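Side-chain contacts in HD domain-containing protein (Aquifex aeolicus, PDB 2HEK), which binds GDP and zinc and may act as a metal-dependent dGTPase-like phosphohydrolase of the HD-domain superfamily, its precise function remaining unknown: residues A[19-24]-A[123-128]; A[71-76]-A[131-136]; A[186-191]-A[196-201]; A[323-328]-A[334-339]. All coordinates share one frame; numbering follows the deposited sequence.

How the contacts relate
The four contacts differ in chemistry as they do in place. Contact 1 lies at the surface beside bound GDP and rests on one salt bridge and a water. Contact 2 is partly buried and adds leucine packing to a flatter ion pair. The two touch mainly through Y126, whose OH reaches E75 and L76 and whose CB meets I131, and through K123 on I131. Contacts 3 and 4, also partly buried, are beta hairpins of one mixed sheet, joined by backbone bonds of V198 to Y326 and L328; there main-chain bonds join the strands and apolar side chains pack beside them. Nearest atoms of contacts 2 and 3 stay about 5 Å apart.

Contact 1: A[19-24]-A[123-128]; sequences GLRLID and KQDYSH. With GDP (guanosine-5'-diphosphate), chain H.
Almost everything that joins 19-24 to 123-128 passes through one arginine: R21 reaches from its helix to D125 in the loop leading to helix 128-139, across backbones whose nearest CA atoms, those of R21 and Q124, are 10.2 Å apart. The two side chains approach from opposite directions, and NH1 of R21 donates to OD2 of D125 at 2.7 Å, on the syn side of the carboxylate but tilted out of its plane. The fit is skewed. Guanidinium and carboxylate planes differ by 33°, and the second bond, R21 NH2 to D125 OD1, is weak at 3.4 Å. A water also joins the two groups, accepting weakly from R21 NH2 and donating to D125 OD1, 2.9 Å away. The bend at chi3 of R21 (-118°) turns the guanidinium at the end of an otherwise outstretched chain, bringing NH1 within 3.8 Å of CB of Q124, whose amide nitrogen is bonded to E120 O. Three residues on, D24 OD1 accepts from guanine N1 of GDP at 2.9 Å and more weakly from N2. Segment 19-24 thus carries a salt bridge to the HD-domain region on R21 and guanine recognition on D24, the carboxylate reading of N1 and N2 familiar from guanine-nucleotide sites.

Contact 2: A[71-76]-A[131-136]; sequences VKEKEL and IERLVR
The guanidinium of R133 and the carboxylate of E73 meet edge to edge, their planes only 6° apart, with both oxygens of E73 at the guanidinium edge; CD2 of L76 comes to NH1 obliquely. This is the end-on, bidentate form of the arginine-carboxylate salt bridge, here tying the start of helix 74-82 to helix 128-139 in the all-helical HD domain. Each nitrogen takes its own oxygen. NH1 donates to OE1 of E73 at 2.9 Å and NH2 to OE2 at 2.7 Å, both on syn lone pairs, and the latter bond is almost straight. Two parallel bonds of this kind fix the rotation of both flat groups.

The side chains cross at about a right angle: E73 runs extended beyond CG, whereas R133 is bent at chi3 (70°), which turns its end toward the glutamate. E73 also occupies the N-cap position of helix 74-82 and the centre of an inverse gamma turn. R133 has a second anionic partner in D130, through NH1, while E146 brings a like charge close to OE2 of E73; the arginine probably offsets that repulsion.

Beside the ion pair the contact becomes apolar. The backbones come nearest at L76 and L134, whose CA atoms lie 6.7 Å apart, and Y126 packs on L76 from the loop before helix 128-139. With CG of L76 opposite its backbone N (chi1 178°), the leucine fork straddles the two chemistries: CD2 is 3.6 Å from NH1 of R133, and CD1 is 3.9 Å from CD1 of L134.

Contact 3: A[186-191]-A[196-201]; sequences ISTLRV and VVVDES
R190 and D199 lie obliquely across each other with their flat groups stacked, guanidinium and carboxylate planes 16° apart, and CB of D199 sits over one guanidinium face, offset toward its rim. No N-H points at the acid: NH2 of R190 and OD2 of D199 form a long salt bridge of 3.9 Å, by charge alone. NH1 and NE find their partners near the guanidinium plane instead. NH1 donates to the carbonyl oxygens of S187 and L189, and NE to a water that also bonds OD1 of D199. OD2 in turn accepts from S201 OG at 2.8 Å and from S201 N, the second bond closing an Asx turn. A bend at chi2 of R190 (-73°) folds the chain back along its own segment, to S187 O and L189 O.

L189 points to the other face of the sheet, where its side chain lies across V198, CD2 to CG2 4.0 Å, and CD1 meets V196 CG1. Three backbone bonds knit the antiparallel hairpin, among them V197 N to R190 O at 2.7 Å and D199 N to T188 O at 2.8 Å.

The L189 face rests on L69 of helix 51-69 and on F158, V196 also packs on helix 145-155, and strand 195-199 runs parallel to strand 326-329, its next neighbour in the sheet.

Contact 4: A[323-328]-A[334-339]; sequences GNIYVL and KKAHEL
Chi1 of Y326 (-65°) and a bend at chi2 of K335 (-66°) bring a phenol and an ammonium together although both side chains set out away from the opposite segment. Each chain leans back over the hairpin, and NZ of K335 meets OH of Y326 in a weak hydrogen bond of 3.0 Å. The lysine comes to the ring obliquely, its CD 3.6 Å from CE2 of Y326, while the carbonyl oxygen of K334 lies at the ring edge. The lysine chain also passes the loop before the strand, where CE is 3.2 Å from the carbonyl oxygen of G323. The same oxygen has the edge of the H337 ring near it; the imidazole itself is bonded through ND1 to OH of Y321.

The frame for these side chains is an antiparallel beta hairpin, strands 326-329 and 332-335, the latter an outermost strand of the four-stranded mixed sheet within this chain. V327 and K334 form a hydrogen-bonded pair, V327 N to K334 O at 2.8 Å and K334 N to V327 O at 2.9 Å. Where the second strand turns into a short, weakly bonded helix, A336 N still donates to I325 O, at 2.7 Å, carrying the pairing one residue beyond the strand.

V327 faces the helical turn. Its CG1 packs obliquely on CD1 of L339 at 3.6 Å, and CG2 on CB of A336 at 3.8 Å. L203 and L206 of helix 203-221 pack against V327 too, and L206 also reaches I325 and A336. E338 OE2 accepts from K335 N, met from above the carboxylate plane.

Contact 1: A[19-24]-A[123-128]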
# COMPACT_ATOMS: atom_id res chain seq x y z
N GLY A 19 -5.15 -13.16 -28.08
CA GLY A 19 -4.91 -11.80 -27.62
C GLY A 19 -3.57 -11.25 -28.07
O GLY A 19 -3.50 -10.08 -28.50
N LEU A 20 -2.51 -12.06 -27.99
CA LEU A 20 -1.18 -11.62 -28.45
C LEU A 20 -1.15 -11.23 -29.92
O LEU A 20 -0.52 -10.23 -30.30
CB LEU A 20 -0.14 -12.72 -28.22
CG LEU A 20 1.32 -12.33 -28.43
CD1 LEU A 20 1.78 -11.38 -27.33
CD2 LEU A 20 2.20 -13.56 -28.48
N ARG A 21 -1.83 -12.02 -30.76
CA ARG A 21 -1.87 -11.74 -32.20
C ARG A 21 -2.53 -10.39 -32.44
O ARG A 21 -2.07 -9.56 -33.27
CB ARG A 21 -2.65 -12.85 -32.92
CG ARG A 21 -1.90 -14.20 -33.04
CD ARG A 21 -2.68 -15.21 -33.97
NE ARG A 21 -3.11 -16.43 -33.26
CZ ARG A 21 -4.37 -16.86 -33.15
NH1 ARG A 21 -5.36 -16.18 -33.72
NH2 ARG A 21 -4.63 -17.97 -32.47
N LEU A 22 -3.59 -10.13 -31.66
CA LEU A 22 -4.27 -8.83 -31.72
C LEU A 22 -3.40 -7.70 -31.18
O LEU A 22 -3.31 -6.62 -31.77
CB LEU A 22 -5.61 -8.92 -30.98
CG LEU A 22 -6.67 -9.83 -31.64
CD1 LEU A 22 -7.74 -10.21 -30.61
CD2 LEU A 22 -7.30 -9.14 -32.87
N ILE A 23 -2.77 -7.94 -30.03
CA ILE A 23 -1.87 -6.93 -29.45
C ILE A 23 -0.75 -6.51 -30.41
O ILE A 23 -0.41 -5.32 -30.52
CB ILE A 23 -1.30 -7.43 -28.12
CG1 ILE A 23 -2.43 -7.43 -27.11
CG2 ILE A 23 -0.14 -6.56 -27.66
CD1 ILE A 23 -2.14 -8.30 -25.93
N ASP A 24 -0.19 -7.48 -31.11
CA ASP A 24 0.89 -7.21 -32.05
C ASP A 24 0.47 -6.50 -33.35
O ASP A 24 1.32 -6.03 -34.09
CB ASP A 24 1.68 -8.50 -32.31
CG ASP A 24 2.43 -8.99 -31.06
OD1 ASP A 24 2.92 -8.14 -30.29
OD2 ASP A 24 2.49 -10.22 -30.82
N LYS A 123 -10.87 -13.91 -37.42
CA LYS A 123 -11.41 -15.02 -38.24
C LYS A 123 -10.67 -16.33 -38.04
O LYS A 123 -11.25 -17.39 -38.27
CB LYS A 123 -11.45 -14.68 -39.74
CG LYS A 123 -12.69 -13.91 -40.14
CD LYS A 123 -13.96 -14.80 -40.11
CE LYS A 123 -14.25 -15.41 -41.49
NZ LYS A 123 -15.18 -16.54 -41.39
N GLN A 124 -9.41 -16.28 -37.58
CA GLN A 124 -8.68 -17.49 -37.24
C GLN A 124 -9.30 -18.27 -36.10
O GLN A 124 -9.18 -19.50 -36.04
CB GLN A 124 -7.20 -17.17 -36.93
CG GLN A 124 -6.48 -16.40 -38.05
CD GLN A 124 -6.75 -17.00 -39.44
OE1 GLN A 124 -6.52 -18.20 -39.65
NE2 GLN A 124 -7.23 -16.16 -40.39
N ASP A 125 -9.96 -17.58 -35.18
CA ASP A 125 -10.56 -18.20 -34.01
C ASP A 125 -12.10 -18.16 -33.96
O ASP A 125 -12.69 -18.98 -33.25
CB ASP A 125 -10.01 -17.52 -32.75
CG ASP A 125 -8.48 -17.60 -32.66
OD1 ASP A 125 -7.97 -18.74 -32.64
OD2 ASP A 125 -7.81 -16.53 -32.63
N TYR A 126 -12.74 -17.23 -34.67
CA TYR A 126 -14.20 -17.01 -34.49
C TYR A 126 -14.91 -17.01 -35.84
O TYR A 126 -14.34 -16.56 -36.81
CB TYR A 126 -14.48 -15.69 -33.72
CG TYR A 126 -14.16 -15.87 -32.24
CD1 TYR A 126 -12.96 -15.42 -31.70
CD2 TYR A 126 -15.02 -16.60 -31.42
CE1 TYR A 126 -12.65 -15.64 -30.35
CE2 TYR A 126 -14.72 -16.84 -30.08
CZ TYR A 126 -13.54 -16.35 -29.56
OH TYR A 126 -13.27 -16.62 -28.22
N SER A 127 -16.16 -17.49 -35.85
CA SER A 127 -17.05 -17.46 -37.03
C SER A 127 -17.38 -16.02 -37.40
O SER A 127 -17.25 -15.12 -36.55
CB SER A 127 -18.33 -18.19 -36.67
OG SER A 127 -19.05 -17.45 -35.67
N HIS A 128 -17.83 -15.79 -38.64
CA HIS A 128 -18.35 -14.49 -39.05
C HIS A 128 -19.40 -13.93 -38.06
O HIS A 128 -19.39 -12.73 -37.76
CB HIS A 128 -19.01 -14.60 -40.46
CG HIS A 128 -19.50 -13.29 -40.98
ND1 HIS A 128 -18.78 -12.53 -41.88
CD2 HIS A 128 -20.60 -12.57 -40.68
CE1 HIS A 128 -19.43 -11.41 -42.12
NE2 HIS A 128 -20.54 -11.40 -41.41
PB GDP H . 10.84 -12.79 -25.90
O1B GDP H . 11.77 -12.54 -24.73
O2B GDP H . 11.25 -14.09 -26.58
O3B GDP H . 9.42 -12.94 -25.40
O3A GDP H . 10.95 -11.57 -26.97
PA GDP H . 9.86 -10.36 -27.04
O1A GDP H . 8.47 -10.88 -27.31
O2A GDP H . 10.23 -9.32 -28.08
O5' GDP H . 9.97 -9.72 -25.56
C5' GDP H . 9.14 -8.65 -25.14
C4' GDP H . 8.51 -9.03 -23.81
O4' GDP H . 7.97 -7.84 -23.25
C3' GDP H . 7.36 -10.02 -23.97
O3' GDP H . 7.68 -11.31 -23.41
C2' GDP H . 6.18 -9.38 -23.26
O2' GDP H . 6.01 -9.97 -21.97
C1' GDP H . 6.55 -7.91 -23.09
N9 GDP H . 5.86 -7.01 -24.06
C8 GDP H . 5.57 -5.71 -23.83
N7 GDP H . 4.94 -5.12 -24.89
C5 GDP H . 4.81 -6.07 -25.84
C6 GDP H . 4.24 -6.15 -27.20
O6 GDP H . 3.72 -5.16 -27.74
N1 GDP H . 4.31 -7.31 -27.86
C2 GDP H . 4.87 -8.42 -27.33
N2 GDP H . 4.91 -9.57 -28.05
N3 GDP H . 5.42 -8.43 -26.09
C4 GDP H . 5.42 -7.31 -25.30
O HOH W 1 -6.07 -19.21 -30.50

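Contact 2: A[71-76]-A[131-136]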
# COMPACT_ATOMS: atom_id res chain seq x y z
N VAL A 71 -18.92 -17.38 -16.58
CA VAL A 71 -19.41 -17.04 -17.90
C VAL A 71 -18.87 -18.07 -18.90
O VAL A 71 -17.68 -18.37 -18.91
CB VAL A 71 -18.99 -15.59 -18.28
CG1 VAL A 71 -19.08 -15.36 -19.78
CG2 VAL A 71 -19.86 -14.60 -17.53
N LYS A 72 -19.77 -18.61 -19.72
CA LYS A 72 -19.46 -19.61 -20.74
C LYS A 72 -18.54 -19.03 -21.81
O LYS A 72 -17.46 -19.56 -22.09
CB LYS A 72 -20.79 -20.10 -21.36
CG LYS A 72 -20.73 -21.32 -22.26
CD LYS A 72 -22.16 -21.86 -22.51
CE LYS A 72 -22.20 -22.84 -23.70
NZ LYS A 72 -23.54 -23.51 -23.90
N GLU A 73 -18.95 -17.90 -22.38
CA GLU A 73 -18.25 -17.33 -23.51
C GLU A 73 -17.14 -16.39 -23.04
O GLU A 73 -17.07 -15.25 -23.47
CB GLU A 73 -19.23 -16.55 -24.40
CG GLU A 73 -20.45 -17.37 -24.93
CD GLU A 73 -21.10 -16.65 -26.09
OE1 GLU A 73 -20.47 -16.56 -27.16
OE2 GLU A 73 -22.21 -16.10 -25.91
N LYS A 74 -16.30 -16.87 -22.13
CA LYS A 74 -15.25 -16.03 -21.52
C LYS A 74 -14.27 -15.47 -22.55
O LYS A 74 -13.99 -14.26 -22.56
CB LYS A 74 -14.52 -16.83 -20.43
CG LYS A 74 -13.31 -16.10 -19.78
CD LYS A 74 -12.78 -16.83 -18.53
CE LYS A 74 -12.31 -18.25 -18.82
NZ LYS A 74 -11.48 -18.77 -17.68
N GLU A 75 -13.75 -16.30 -23.44
CA GLU A 75 -12.72 -15.80 -24.35
C GLU A 75 -13.26 -14.69 -25.23
O GLU A 75 -12.60 -13.68 -25.48
CB GLU A 75 -12.08 -16.92 -25.18
CG GLU A 75 -11.00 -16.40 -26.18
CD GLU A 75 -9.73 -15.84 -25.50
OE1 GLU A 75 -9.59 -15.89 -24.24
OE2 GLU A 75 -8.86 -15.37 -26.25
N LEU A 76 -14.51 -14.83 -25.65
CA LEU A 76 -15.06 -13.86 -26.60
C LEU A 76 -15.24 -12.51 -25.92
O LEU A 76 -14.96 -11.47 -26.52
CB LEU A 76 -16.40 -14.35 -27.18
CG LEU A 76 -17.03 -13.36 -28.14
CD1 LEU A 76 -16.21 -13.35 -29.45
CD2 LEU A 76 -18.48 -13.73 -28.40
N ILE A 131 -17.89 -12.75 -34.63
CA ILE A 131 -17.26 -11.45 -34.79
C ILE A 131 -18.31 -10.33 -34.80
O ILE A 131 -18.07 -9.24 -34.28
CB ILE A 131 -16.36 -11.41 -36.03
CG1 ILE A 131 -15.17 -12.38 -35.87
CG2 ILE A 131 -15.84 -10.03 -36.27
CD1 ILE A 131 -14.24 -12.44 -37.15
N GLU A 132 -19.48 -10.55 -35.43
CA GLU A 132 -20.52 -9.52 -35.36
C GLU A 132 -21.01 -9.36 -33.93
O GLU A 132 -21.34 -8.26 -33.54
CB GLU A 132 -21.72 -9.80 -36.27
CG GLU A 132 -21.37 -9.99 -37.74
CD GLU A 132 -20.80 -8.73 -38.39
OE1 GLU A 132 -21.26 -7.60 -38.10
OE2 GLU A 132 -19.87 -8.87 -39.22
N ARG A 133 -21.06 -10.46 -33.17
CA ARG A 133 -21.50 -10.41 -31.76
C ARG A 133 -20.47 -9.68 -30.89
O ARG A 133 -20.84 -8.85 -30.08
CB ARG A 133 -21.75 -11.82 -31.23
CG ARG A 133 -22.94 -12.50 -31.94
CD ARG A 133 -23.11 -13.93 -31.53
NE ARG A 133 -23.58 -14.10 -30.14
CZ ARG A 133 -22.89 -14.67 -29.15
NH1 ARG A 133 -21.64 -15.09 -29.34
NH2 ARG A 133 -23.44 -14.81 -27.95
N LEU A 134 -19.18 -10.00 -31.08
CA LEU A 134 -18.09 -9.26 -30.43
C LEU A 134 -18.22 -7.74 -30.65
O LEU A 134 -18.09 -6.96 -29.72
CB LEU A 134 -16.73 -9.74 -30.94
CG LEU A 134 -15.47 -9.10 -30.30
CD1 LEU A 134 -14.34 -10.08 -30.46
CD2 LEU A 134 -15.10 -7.82 -30.99
N VAL A 135 -18.47 -7.33 -31.88
CA VAL A 135 -18.65 -5.90 -32.19
C VAL A 135 -19.82 -5.27 -31.40
O VAL A 135 -19.66 -4.22 -30.79
CB VAL A 135 -18.84 -5.66 -33.70
CG1 VAL A 135 -19.33 -4.22 -33.95
CG2 VAL A 135 -17.53 -5.94 -34.43
N ARG A 136 -20.97 -5.92 -31.39
CA ARG A 136 -22.14 -5.42 -30.64
C ARG A 136 -21.86 -5.35 -29.14
O ARG A 136 -22.22 -4.39 -28.49
CB ARG A 136 -23.36 -6.33 -30.89
CG ARG A 136 -23.99 -6.07 -32.27
CD ARG A 136 -25.40 -6.67 -32.44
NE ARG A 136 -25.39 -8.13 -32.42
CZ ARG A 136 -25.15 -8.87 -33.51
NH1 ARG A 136 -24.87 -8.30 -34.67
NH2 ARG A 136 -25.16 -10.17 -33.44

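Contact 3: A[186-191]-A[196-201]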
# COMPACT_ATOMS: atom_id res chain seq x y z
N ILE A 186 -15.75 -7.37 -7.40
CA ILE A 186 -15.85 -8.46 -8.40
C ILE A 186 -16.35 -9.77 -7.74
O ILE A 186 -17.24 -10.42 -8.27
CB ILE A 186 -14.51 -8.68 -9.12
CG1 ILE A 186 -14.26 -7.50 -10.08
CG2 ILE A 186 -14.47 -10.05 -9.87
CD1 ILE A 186 -12.88 -7.45 -10.68
N SER A 187 -15.81 -10.12 -6.57
CA SER A 187 -16.19 -11.41 -5.95
C SER A 187 -17.66 -11.49 -5.52
O SER A 187 -18.22 -12.59 -5.39
CB SER A 187 -15.27 -11.76 -4.76
OG SER A 187 -15.64 -10.99 -3.63
N THR A 188 -18.28 -10.34 -5.28
CA THR A 188 -19.68 -10.29 -4.85
C THR A 188 -20.68 -10.10 -6.00
O THR A 188 -21.88 -9.95 -5.74
CB THR A 188 -19.94 -9.19 -3.79
OG1 THR A 188 -19.72 -7.88 -4.36
CG2 THR A 188 -19.03 -9.39 -2.63
N LEU A 189 -20.21 -10.13 -7.24
CA LEU A 189 -21.11 -9.91 -8.37
C LEU A 189 -21.83 -11.22 -8.60
O LEU A 189 -21.28 -12.27 -8.32
CB LEU A 189 -20.38 -9.49 -9.66
CG LEU A 189 -19.62 -8.15 -9.62
CD1 LEU A 189 -18.93 -7.81 -10.96
CD2 LEU A 189 -20.56 -7.01 -9.13
N ARG A 190 -23.07 -11.14 -9.09
CA ARG A 190 -23.85 -12.33 -9.44
C ARG A 190 -24.56 -12.05 -10.76
O ARG A 190 -24.80 -10.90 -11.08
CB ARG A 190 -24.93 -12.61 -8.38
CG ARG A 190 -24.42 -12.78 -6.96
CD ARG A 190 -23.73 -14.11 -6.76
NE ARG A 190 -23.39 -14.32 -5.35
CZ ARG A 190 -22.19 -14.04 -4.84
NH1 ARG A 190 -21.22 -13.54 -5.61
NH2 ARG A 190 -21.94 -14.25 -3.55
N VAL A 191 -24.89 -13.10 -11.50
CA VAL A 191 -25.86 -13.01 -12.61
C VAL A 191 -27.27 -13.43 -12.12
O VAL A 191 -27.47 -14.56 -11.62
CB VAL A 191 -25.47 -13.93 -13.78
CG1 VAL A 191 -26.42 -13.75 -14.96
CG2 VAL A 191 -24.02 -13.69 -14.19
N VAL A 196 -26.04 -8.50 -14.57
CA VAL A 196 -24.95 -8.46 -13.58
C VAL A 196 -25.46 -7.66 -12.38
O VAL A 196 -25.86 -6.50 -12.52
CB VAL A 196 -23.65 -7.81 -14.14
CG1 VAL A 196 -22.53 -7.76 -13.05
CG2 VAL A 196 -23.14 -8.57 -15.37
N VAL A 197 -25.51 -8.29 -11.22
CA VAL A 197 -26.04 -7.61 -10.02
C VAL A 197 -25.01 -7.74 -8.90
O VAL A 197 -24.06 -8.49 -9.05
CB VAL A 197 -27.43 -8.22 -9.56
CG1 VAL A 197 -28.46 -8.15 -10.69
CG2 VAL A 197 -27.28 -9.65 -9.10
N VAL A 198 -25.22 -7.06 -7.76
CA VAL A 198 -24.31 -7.22 -6.63
C VAL A 198 -25.02 -8.00 -5.52
O VAL A 198 -26.13 -7.65 -5.16
CB VAL A 198 -23.85 -5.83 -6.06
CG1 VAL A 198 -22.75 -5.99 -4.96
CG2 VAL A 198 -23.36 -4.91 -7.18
N ASP A 199 -24.41 -9.06 -5.01
CA ASP A 199 -24.91 -9.73 -3.81
C ASP A 199 -24.92 -8.76 -2.62
O ASP A 199 -24.09 -7.85 -2.53
CB ASP A 199 -24.05 -10.92 -3.46
CG ASP A 199 -24.71 -11.81 -2.43
OD1 ASP A 199 -25.79 -12.36 -2.75
OD2 ASP A 199 -24.19 -11.93 -1.30
N GLU A 200 -25.84 -8.93 -1.68
CA GLU A 200 -25.91 -8.01 -0.57
C GLU A 200 -24.62 -7.99 0.25
O GLU A 200 -24.32 -7.00 0.86
CB GLU A 200 -27.10 -8.32 0.33
CG GLU A 200 -27.59 -7.08 1.06
CD GLU A 200 -28.82 -7.32 1.90
OE1 GLU A 200 -29.36 -8.45 1.90
OE2 GLU A 200 -29.25 -6.35 2.57
N SER A 201 -23.84 -9.08 0.25
CA SER A 201 -22.55 -9.09 0.94
C SER A 201 -21.54 -8.11 0.31
O SER A 201 -20.46 -7.86 0.85
CB SER A 201 -21.96 -10.50 0.95
OG SER A 201 -21.71 -10.96 -0.38
O HOH W 2 -25.61 -15.20 -4.12

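Contact 4: A[323-328]-A[334-339]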
# COMPACT_ATOMS: atom_id res chain seq x y z
N GLY A 323 -29.45 5.25 -10.39
CA GLY A 323 -30.72 4.62 -10.01
C GLY A 323 -31.02 3.25 -10.62
O GLY A 323 -32.10 2.70 -10.42
N ASN A 324 -30.05 2.70 -11.35
CA ASN A 324 -30.25 1.49 -12.15
C ASN A 324 -29.28 0.34 -11.81
O ASN A 324 -28.80 -0.36 -12.71
CB ASN A 324 -30.08 1.79 -13.64
CG ASN A 324 -31.08 2.82 -14.13
OD1 ASN A 324 -32.24 2.81 -13.75
ND2 ASN A 324 -30.62 3.73 -14.99
N ILE A 325 -28.97 0.17 -10.53
CA ILE A 325 -28.12 -0.92 -10.09
C ILE A 325 -28.88 -1.84 -9.14
O ILE A 325 -29.48 -1.38 -8.18
CB ILE A 325 -26.80 -0.44 -9.38
CG1 ILE A 325 -25.96 0.43 -10.34
CG2 ILE A 325 -26.01 -1.69 -8.90
CD1 ILE A 325 -24.71 1.10 -9.66
N TYR A 326 -28.79 -3.15 -9.40
CA TYR A 326 -29.48 -4.14 -8.59
C TYR A 326 -28.60 -4.88 -7.60
O TYR A 326 -27.44 -5.18 -7.86
CB TYR A 326 -30.18 -5.15 -9.49
CG TYR A 326 -31.28 -4.55 -10.31
CD1 TYR A 326 -31.08 -4.22 -11.64
CD2 TYR A 326 -32.53 -4.30 -9.74
CE1 TYR A 326 -32.09 -3.66 -12.39
CE2 TYR A 326 -33.55 -3.75 -10.48
CZ TYR A 326 -33.33 -3.43 -11.80
OH TYR A 326 -34.34 -2.87 -12.54
N VAL A 327 -29.19 -5.14 -6.45
CA VAL A 327 -28.55 -5.84 -5.38
C VAL A 327 -29.45 -7.04 -5.07
O VAL A 327 -30.65 -6.88 -4.90
CB VAL A 327 -28.41 -4.95 -4.12
CG1 VAL A 327 -27.95 -5.78 -2.94
CG2 VAL A 327 -27.40 -3.78 -4.40
N LEU A 328 -28.86 -8.23 -5.02
CA LEU A 328 -29.60 -9.44 -4.69
C LEU A 328 -29.65 -9.62 -3.19
O LEU A 328 -28.63 -9.88 -2.56
CB LEU A 328 -29.00 -10.67 -5.37
CG LEU A 328 -29.71 -12.02 -5.17
CD1 LEU A 328 -31.06 -12.07 -5.88
CD2 LEU A 328 -28.83 -13.12 -5.65
N LYS A 334 -33.38 -6.18 -5.49
CA LYS A 334 -33.77 -4.81 -5.20
C LYS A 334 -32.91 -3.83 -6.00
O LYS A 334 -31.84 -4.20 -6.51
CB LYS A 334 -33.61 -4.50 -3.71
CG LYS A 334 -34.26 -5.50 -2.74
CD LYS A 334 -35.75 -5.23 -2.53
CE LYS A 334 -36.27 -5.90 -1.25
NZ LYS A 334 -37.66 -6.39 -1.41
N LYS A 335 -33.37 -2.59 -6.12
CA LYS A 335 -32.52 -1.46 -6.52
C LYS A 335 -31.57 -1.13 -5.37
O LYS A 335 -31.97 -1.23 -4.20
CB LYS A 335 -33.38 -0.24 -6.80
CG LYS A 335 -34.23 -0.31 -8.05
CD LYS A 335 -33.39 -0.35 -9.30
CE LYS A 335 -34.14 0.25 -10.47
NZ LYS A 335 -33.48 -0.14 -11.73
N ALA A 336 -30.33 -0.74 -5.69
CA ALA A 336 -29.31 -0.45 -4.65
C ALA A 336 -29.72 0.62 -3.65
O ALA A 336 -29.38 0.53 -2.46
CB ALA A 336 -27.94 -0.08 -5.30
N HIS A 337 -30.39 1.67 -4.14
CA HIS A 337 -30.91 2.70 -3.24
C HIS A 337 -32.01 2.17 -2.30
O HIS A 337 -32.15 2.68 -1.18
CB HIS A 337 -31.39 3.95 -4.01
CG HIS A 337 -32.43 3.67 -5.04
ND1 HIS A 337 -32.12 3.18 -6.29
CD2 HIS A 337 -33.77 3.84 -5.02
CE1 HIS A 337 -33.23 3.06 -7.00
NE2 HIS A 337 -34.25 3.45 -6.25
N GLU A 338 -32.76 1.14 -2.73
CA GLU A 338 -33.75 0.49 -1.84
C GLU A 338 -33.09 -0.13 -0.61
O GLU A 338 -33.70 -0.21 0.46
CB GLU A 338 -34.62 -0.55 -2.58
CG GLU A 338 -35.48 0.04 -3.69
CD GLU A 338 -36.36 -0.98 -4.44
OE1 GLU A 338 -37.51 -0.61 -4.76
OE2 GLU A 338 -35.93 -2.13 -4.72
N LEU A 339 -31.82 -0.55 -0.74
CA LEU A 339 -31.09 -1.20 0.36
C LEU A 339 -30.01 -0.33 1.03
O LEU A 339 -29.60 -0.65 2.14
CB LEU A 339 -30.49 -2.55 -0.07
CG LEU A 339 -31.44 -3.60 -0.66
CD1 LEU A 339 -30.72 -4.92 -0.83
CD2 LEU A 339 -32.71 -3.77 0.18